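Local coordinates for peptidoglycan-recognition protein LC (Drosophila melanogaster, PDB 1Z6I) that activates the imd/Relish immune pathway in response to Gram-negative bacteria, its extracellular peptidoglycan-recognition domain making up this chain, at residues A[15-20]-A[81-86]; A[31-36]-A[103-108]. All blocks are in the same frame, centred on the assembly; numbering follows the deposited sequence.

Interaction 1: residues A[15-20]-A[81-86]; sequences KEIPDL and WNKMGA
K83 and D19 start out alike, each with CG anti to its own carbonyl carbon (chi1 -71° in K83, -80° in D19), and further bends at chi2 and chi3 of the lysine bring its end back to 15-20 and the aspartate. In this peptidoglycan-recognition fold of the amidase 2 family, the contact is an isolated beta bridge between two loops. D19 and K83 face each other as a non-hydrogen-bonded antiparallel pair, and the bonds come from their neighbours: M84 N gives its hydrogen to P18 O at 3.0 Å, and L20 N gives its own to N82 O at 3.1 Å. The lysine ammonium serves two acceptors. K83 NZ lies nearly head-on to I17 O; the modelled 2.5 Å is doubtfully short at this resolution. K83 NZ also forms a salt bridge with D19 OD2 at 3.1 Å, coming in from above the carboxylate plane rather than within it. A methionine in place of K83 would probably leave the D19 carboxylate without its charge mate and I17 O without this donor. Apolar side chains cover backbone atoms across the contact. I17 CG2 lies against M84 O, 3.6 Å away, an oxygen that also accepts a hydrogen bond from R79. L20 lays its branch over the backbone of 81-84, with CD1 3.7 Å from W81 O, while its side chain also touches L98 on strand 98-102. The W81 ring takes no part in the contact with 15-20 and packs edge-to-face with F67. The P18 ring and the M84 side chain cross at about a right angle, P18 CG resting 4.1 Å from M84 CB.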
loop_
_atom_site.group_PDB
_atom_site.type_symbol
_atom_site.label_atom_id
_atom_site.label_comp_id
_atom_site.label_asym_id
_atom_site.label_seq_id
_atom_site.Cartn_x
_atom_site.Cartn_y
_atom_site.Cartn_z
ATOM N N LYS A 15 3.838 18.052 6.647
ATOM C CA LYS A 15 5.024 18.688 6.072
ATOM C C LYS A 15 5.246 18.184 4.660
ATOM O O LYS A 15 4.599 17.244 4.213
ATOM C CB LYS A 15 6.275 18.399 6.902
ATOM C CG LYS A 15 6.398 19.226 8.191
ATOM C CD LYS A 15 5.986 18.423 9.442
ATOM C CE LYS A 15 6.958 18.608 10.613
ATOM N NZ LYS A 15 6.561 19.755 11.491
ATOM N N GLU A 16 6.178 18.816 3.961
ATOM C CA GLU A 16 6.574 18.351 2.640
ATOM C C GLU A 16 7.181 16.928 2.700
ATOM O O GLU A 16 7.786 16.516 3.706
ATOM C CB GLU A 16 7.547 19.349 2.002
ATOM C CG GLU A 16 6.900 20.692 1.652
ATOM C CD GLU A 16 6.855 20.968 0.158
ATOM O OE1 GLU A 16 6.806 20.001 -0.639
ATOM O OE2 GLU A 16 6.872 22.163 -0.221
ATOM N N ILE A 17 6.987 16.183 1.617
ATOM C CA ILE A 17 7.427 14.798 1.535
ATOM C C ILE A 17 8.385 14.637 0.359
ATOM O O ILE A 17 8.111 15.132 -0.731
ATOM C CB ILE A 17 6.192 13.874 1.407
ATOM C CG1 ILE A 17 5.387 13.944 2.708
ATOM C CG2 ILE A 17 6.598 12.405 1.045
ATOM C CD1 ILE A 17 4.238 13.005 2.769
ATOM N N PRO A 18 9.505 13.949 0.568
ATOM C CA PRO A 18 10.494 13.783 -0.500
ATOM C C PRO A 18 9.958 12.978 -1.686
ATOM O O PRO A 18 9.043 12.150 -1.535
ATOM C CB PRO A 18 11.647 13.045 0.192
ATOM C CG PRO A 18 11.042 12.384 1.382
ATOM C CD PRO A 18 9.917 13.272 1.812
ATOM N N ASP A 19 10.516 13.250 -2.865
ATOM C CA ASP A 19 10.167 12.506 -4.060
ATOM C C ASP A 19 10.883 11.151 -4.023
ATOM O O ASP A 19 11.859 10.967 -3.300
ATOM C CB ASP A 19 10.531 13.285 -5.343
ATOM C CG ASP A 19 9.495 14.355 -5.713
ATOM O OD1 ASP A 19 9.816 15.228 -6.545
ATOM O OD2 ASP A 19 8.338 14.412 -5.245
ATOM N N LEU A 20 10.357 10.223 -4.813
ATOM C CA LEU A 20 10.873 8.878 -4.958
ATOM C C LEU A 20 11.715 8.803 -6.219
ATOM O O LEU A 20 11.297 9.315 -7.265
ATOM C CB LEU A 20 9.699 7.912 -5.132
ATOM C CG LEU A 20 9.566 6.684 -4.252
ATOM C CD1 LEU A 20 8.561 5.742 -4.925
ATOM C CD2 LEU A 20 10.913 6.013 -3.978
ATOM N N TRP A 81 2.468 7.636 -6.749
ATOM C CA TRP A 81 3.580 7.050 -7.497
ATOM C C TRP A 81 4.929 7.680 -7.186
ATOM O O TRP A 81 5.955 7.001 -7.164
ATOM C CB TRP A 81 3.364 7.237 -9.000
ATOM C CG TRP A 81 2.280 6.436 -9.583
ATOM C CD1 TRP A 81 1.194 6.909 -10.258
ATOM C CD2 TRP A 81 2.167 5.011 -9.589
ATOM N NE1 TRP A 81 0.404 5.863 -10.672
ATOM C CE2 TRP A 81 0.979 4.686 -10.271
ATOM C CE3 TRP A 81 2.953 3.970 -9.089
ATOM C CZ2 TRP A 81 0.561 3.379 -10.462
ATOM C CZ3 TRP A 81 2.531 2.679 -9.264
ATOM C CH2 TRP A 81 1.345 2.388 -9.950
ATOM N N ASN A 82 4.896 8.986 -6.966
ATOM C CA ASN A 82 6.061 9.837 -7.086
ATOM C C ASN A 82 6.578 10.378 -5.767
ATOM O O ASN A 82 7.581 11.087 -5.756
ATOM C CB ASN A 82 5.717 11.001 -8.022
ATOM C CG ASN A 82 5.159 10.529 -9.363
ATOM O OD1 ASN A 82 5.658 9.571 -9.954
ATOM N ND2 ASN A 82 4.109 11.193 -9.841
ATOM N N LYS A 83 5.900 10.066 -4.660
ATOM C CA LYS A 83 6.359 10.471 -3.332
ATOM C C LYS A 83 6.860 9.254 -2.565
ATOM O O LYS A 83 6.483 8.121 -2.862
ATOM C CB LYS A 83 5.227 11.157 -2.557
ATOM C CG LYS A 83 4.836 12.552 -3.066
ATOM C CD LYS A 83 6.042 13.485 -3.233
ATOM C CE LYS A 83 5.696 14.939 -2.985
ATOM N NZ LYS A 83 6.911 15.796 -2.842
ATOM N N MET A 84 7.714 9.497 -1.575
ATOM C CA MET A 84 8.310 8.436 -0.776
ATOM C C MET A 84 7.361 7.998 0.337
ATOM O O MET A 84 6.933 8.815 1.134
ATOM C CB MET A 84 9.640 8.903 -0.180
ATOM C CG MET A 84 10.605 7.764 0.094
ATOM S SD MET A 84 11.957 8.173 1.169
ATOM C CE MET A 84 13.116 8.952 0.036
ATOM N N GLY A 85 7.021 6.708 0.380
ATOM C CA GLY A 85 6.244 6.146 1.476
ATOM C C GLY A 85 7.050 6.072 2.766
ATOM O O GLY A 85 8.270 6.256 2.746
ATOM N N ALA A 86 6.366 5.839 3.884
ATOM C CA ALA A 86 7.021 5.599 5.168
ATOM C C ALA A 86 6.671 4.214 5.711
ATOM O O ALA A 86 6.829 3.954 6.893
ATOM C CB ALA A 86 6.625 6.654 6.162
#

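Interaction 2: residues A[31-36]-A[103-108]. With NAG (2-acetamido-2-deoxy-beta-D-glucopyranose), chain B; SO4 (sulfate ion), chain D.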
loop_
_atom_site.group_PDB
_atom_site.type_symbol
_atom_site.label_atom_id
_atom_site.label_comp_id
_atom_site.label_asym_id
_atom_site.label_seq_id
_atom_site.Cartn_x
_atom_site.Cartn_y
_atom_site.Cartn_z
ATOM N N PRO A 31 -0.410 -5.246 5.444
ATOM C CA PRO A 31 -1.764 -5.104 5.970
ATOM C C PRO A 31 -1.917 -3.739 6.644
ATOM O O PRO A 31 -0.983 -3.202 7.242
ATOM C CB PRO A 31 -1.845 -6.215 7.001
ATOM C CG PRO A 31 -0.477 -6.275 7.556
ATOM C CD PRO A 31 0.450 -5.976 6.392
ATOM N N THR A 32 -3.119 -3.205 6.561
ATOM C CA THR A 32 -3.438 -1.904 7.126
ATOM C C THR A 32 -3.801 -2.058 8.609
ATOM O O THR A 32 -3.726 -1.108 9.387
ATOM C CB THR A 32 -4.580 -1.297 6.288
ATOM O OG1 THR A 32 -4.255 0.046 5.908
ATOM C CG2 THR A 32 -5.872 -1.211 7.047
ATOM N N ASN A 33 -4.178 -3.278 8.983
ATOM C CA ASN A 33 -4.541 -3.642 10.355
ATOM C C ASN A 33 -5.761 -2.914 10.908
ATOM O O ASN A 33 -5.961 -2.829 12.112
ATOM C CB ASN A 33 -3.327 -3.520 11.280
ATOM C CG ASN A 33 -2.307 -4.609 11.025
ATOM O OD1 ASN A 33 -2.651 -5.695 10.562
ATOM N ND2 ASN A 33 -1.051 -4.328 11.316
ATOM N N SER A 34 -6.591 -2.425 10.005
ATOM C CA SER A 34 -7.852 -1.819 10.349
ATOM C C SER A 34 -8.923 -2.791 9.890
ATOM O O SER A 34 -8.620 -3.890 9.415
ATOM C CB SER A 34 -8.005 -0.469 9.639
ATOM O OG SER A 34 -8.448 -0.629 8.306
ATOM N N GLU A 35 -10.171 -2.377 10.035
ATOM C CA GLU A 35 -11.285 -3.117 9.484
ATOM C C GLU A 35 -11.256 -3.022 7.965
ATOM O O GLU A 35 -10.715 -2.072 7.412
ATOM C CB GLU A 35 -12.590 -2.553 10.019
ATOM C CG GLU A 35 -13.803 -3.401 9.707
ATOM C CD GLU A 35 -15.056 -2.854 10.353
ATOM O OE1 GLU A 35 -16.111 -3.517 10.219
ATOM O OE2 GLU A 35 -14.976 -1.768 10.986
ATOM N N ASN A 36 -11.821 -4.025 7.300
ATOM C CA ASN A 36 -11.881 -4.051 5.837
ATOM C C ASN A 36 -13.134 -3.347 5.331
ATOM O O ASN A 36 -13.960 -2.913 6.127
ATOM C CB ASN A 36 -11.801 -5.494 5.311
ATOM C CG ASN A 36 -12.960 -6.366 5.774
ATOM O OD1 ASN A 36 -13.898 -5.887 6.415
ATOM N ND2 ASN A 36 -12.896 -7.668 5.434
ATOM N N ILE A 103 -6.359 -2.824 2.878
ATOM C CA ILE A 103 -7.297 -2.383 3.903
ATOM C C ILE A 103 -7.923 -3.607 4.544
ATOM O O ILE A 103 -8.774 -4.272 3.955
ATOM C CB ILE A 103 -8.402 -1.431 3.324
ATOM C CG1 ILE A 103 -7.776 -0.245 2.589
ATOM C CG2 ILE A 103 -9.305 -0.897 4.457
ATOM C CD1 ILE A 103 -8.777 0.709 1.958
ATOM N N GLY A 104 -7.449 -3.924 5.739
ATOM C CA GLY A 104 -7.948 -5.045 6.501
ATOM C C GLY A 104 -6.867 -5.700 7.339
ATOM O O GLY A 104 -5.716 -5.294 7.337
ATOM N N SER A 105 -7.276 -6.715 8.079
ATOM C CA SER A 105 -6.382 -7.568 8.841
ATOM C C SER A 105 -6.408 -8.904 8.129
ATOM O O SER A 105 -7.498 -9.422 7.849
ATOM C CB SER A 105 -6.908 -7.729 10.260
ATOM O OG SER A 105 -5.914 -8.279 11.095
ATOM N N PHE A 106 -5.243 -9.456 7.809
ATOM C CA PHE A 106 -5.190 -10.674 7.002
ATOM C C PHE A 106 -4.231 -11.719 7.565
ATOM O O PHE A 106 -3.452 -12.312 6.828
ATOM C CB PHE A 106 -4.805 -10.323 5.566
ATOM C CG PHE A 106 -5.670 -9.265 4.951
ATOM C CD1 PHE A 106 -6.908 -9.591 4.409
ATOM C CD2 PHE A 106 -5.254 -7.941 4.919
ATOM C CE1 PHE A 106 -7.710 -8.612 3.841
ATOM C CE2 PHE A 106 -6.052 -6.964 4.351
ATOM C CZ PHE A 106 -7.279 -7.297 3.814
ATOM N N LYS A 107 -4.296 -11.944 8.873
ATOM C CA LYS A 107 -3.589 -13.059 9.495
ATOM C C LYS A 107 -4.278 -14.373 9.133
ATOM O O LYS A 107 -3.619 -15.336 8.735
ATOM C CB LYS A 107 -3.491 -12.873 11.015
ATOM C CG LYS A 107 -2.408 -11.871 11.442
ATOM C CD LYS A 107 -2.670 -11.274 12.828
ATOM C CE LYS A 107 -2.314 -12.266 13.942
ATOM N NZ LYS A 107 -2.768 -11.819 15.297
ATOM N N THR A 108 -5.608 -14.375 9.248
ATOM C CA THR A 108 -6.476 -15.527 8.984
ATOM C C THR A 108 -7.295 -15.341 7.712
ATOM O O THR A 108 -7.278 -16.191 6.826
ATOM C CB THR A 108 -7.465 -15.695 10.171
ATOM O OG1 THR A 108 -6.756 -16.099 11.346
ATOM C CG2 THR A 108 -8.484 -16.818 9.930
HETATM C C1 NAG B . -14.071 -8.422 5.835
HETATM C C2 NAG B . -14.582 -9.296 4.688
HETATM C C3 NAG B . -15.717 -10.193 5.188
HETATM C C4 NAG B . -15.253 -10.979 6.420
HETATM C C5 NAG B . -14.799 -9.997 7.498
HETATM C C6 NAG B . -14.286 -10.688 8.763
HETATM C C7 NAG B . -14.246 -8.100 2.550
HETATM C C8 NAG B . -14.922 -7.502 1.348
HETATM N N2 NAG B . -15.027 -8.451 3.584
HETATM O O3 NAG B . -16.155 -11.061 4.161
HETATM O O4 NAG B . -16.271 -11.830 6.910
HETATM O O5 NAG B . -13.743 -9.224 6.961
HETATM O O6 NAG B . -14.370 -9.808 9.867
HETATM O O7 NAG B . -13.022 -8.230 2.536
HETATM S S SO4 D . -7.549 -11.688 10.848
HETATM O O1 SO4 D . -7.250 -11.998 9.457
HETATM O O2 SO4 D . -6.467 -10.878 11.401
HETATM O O3 SO4 D . -8.818 -10.963 10.869
HETATM O O4 SO4 D . -7.665 -12.907 11.641
#
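G104 O is the oxygen that 31-36 grips: N33 N donates to it at 3.0 Å, and T32 N adds a weak, bent bond at 3.4 Å. On the same glycine, G104 CA makes a CA-H...O contact with S34 O at 3.2 Å. At G104 (phi 147°, psi 179°) a side chain would be jammed against the carbonyl oxygen of I103 and would run into the F106 ring; it would also sit tight against N36 CB. T32 packs its methyl CG2 over the I103-G104 peptide, 3.4 Å from G104 N. Both loops leave the C-terminal ends of neighbouring parallel strands, 24-31 and 98-102, in the mixed sheet of the amidase-like PGRP fold, and I103 also packs on R46 and V47 of helix 40-56. S34 OG turns back to its own segment, bonding E35 O at 2.8 Å, while I103 CG2 touches that same carbonyl oxygen. N36 rests CB 3.5 Å from I103 O, and its ND2 is covalently bound to C1 of the N-acetylglucosamine, the first sugar of the N-linked glycan. Further along, a sulfate, probably from the crystallisation liquor, accepts hydrogen bonds from S105 OG to O2 at 2.7 Å and from T108 N to O1 at 2.9 Å.

From the N terminus, the chain runs through strand 2-3 into the loop holding 15-20, then along strand 24-31 to 31-36, so the first halves of both contacts flank one strand. Helix 40-56 and strands 67-69 and 75-77 follow before 81-86 comes back to 15-20 and closes interaction 1. The chain then makes helix 91-94 and strand 98-102, after which the loop segment 103-108 closes interaction 2 against 31-36. The two closures therefore cross rather than nest. Interaction 1 ties the segment leading into strand 24-31 to the loop before helix 91-94; interaction 2 joins the C-terminal ends of two neighbouring parallel strands. Their centres lie 24 Å apart, on opposite sides of the chain's centre.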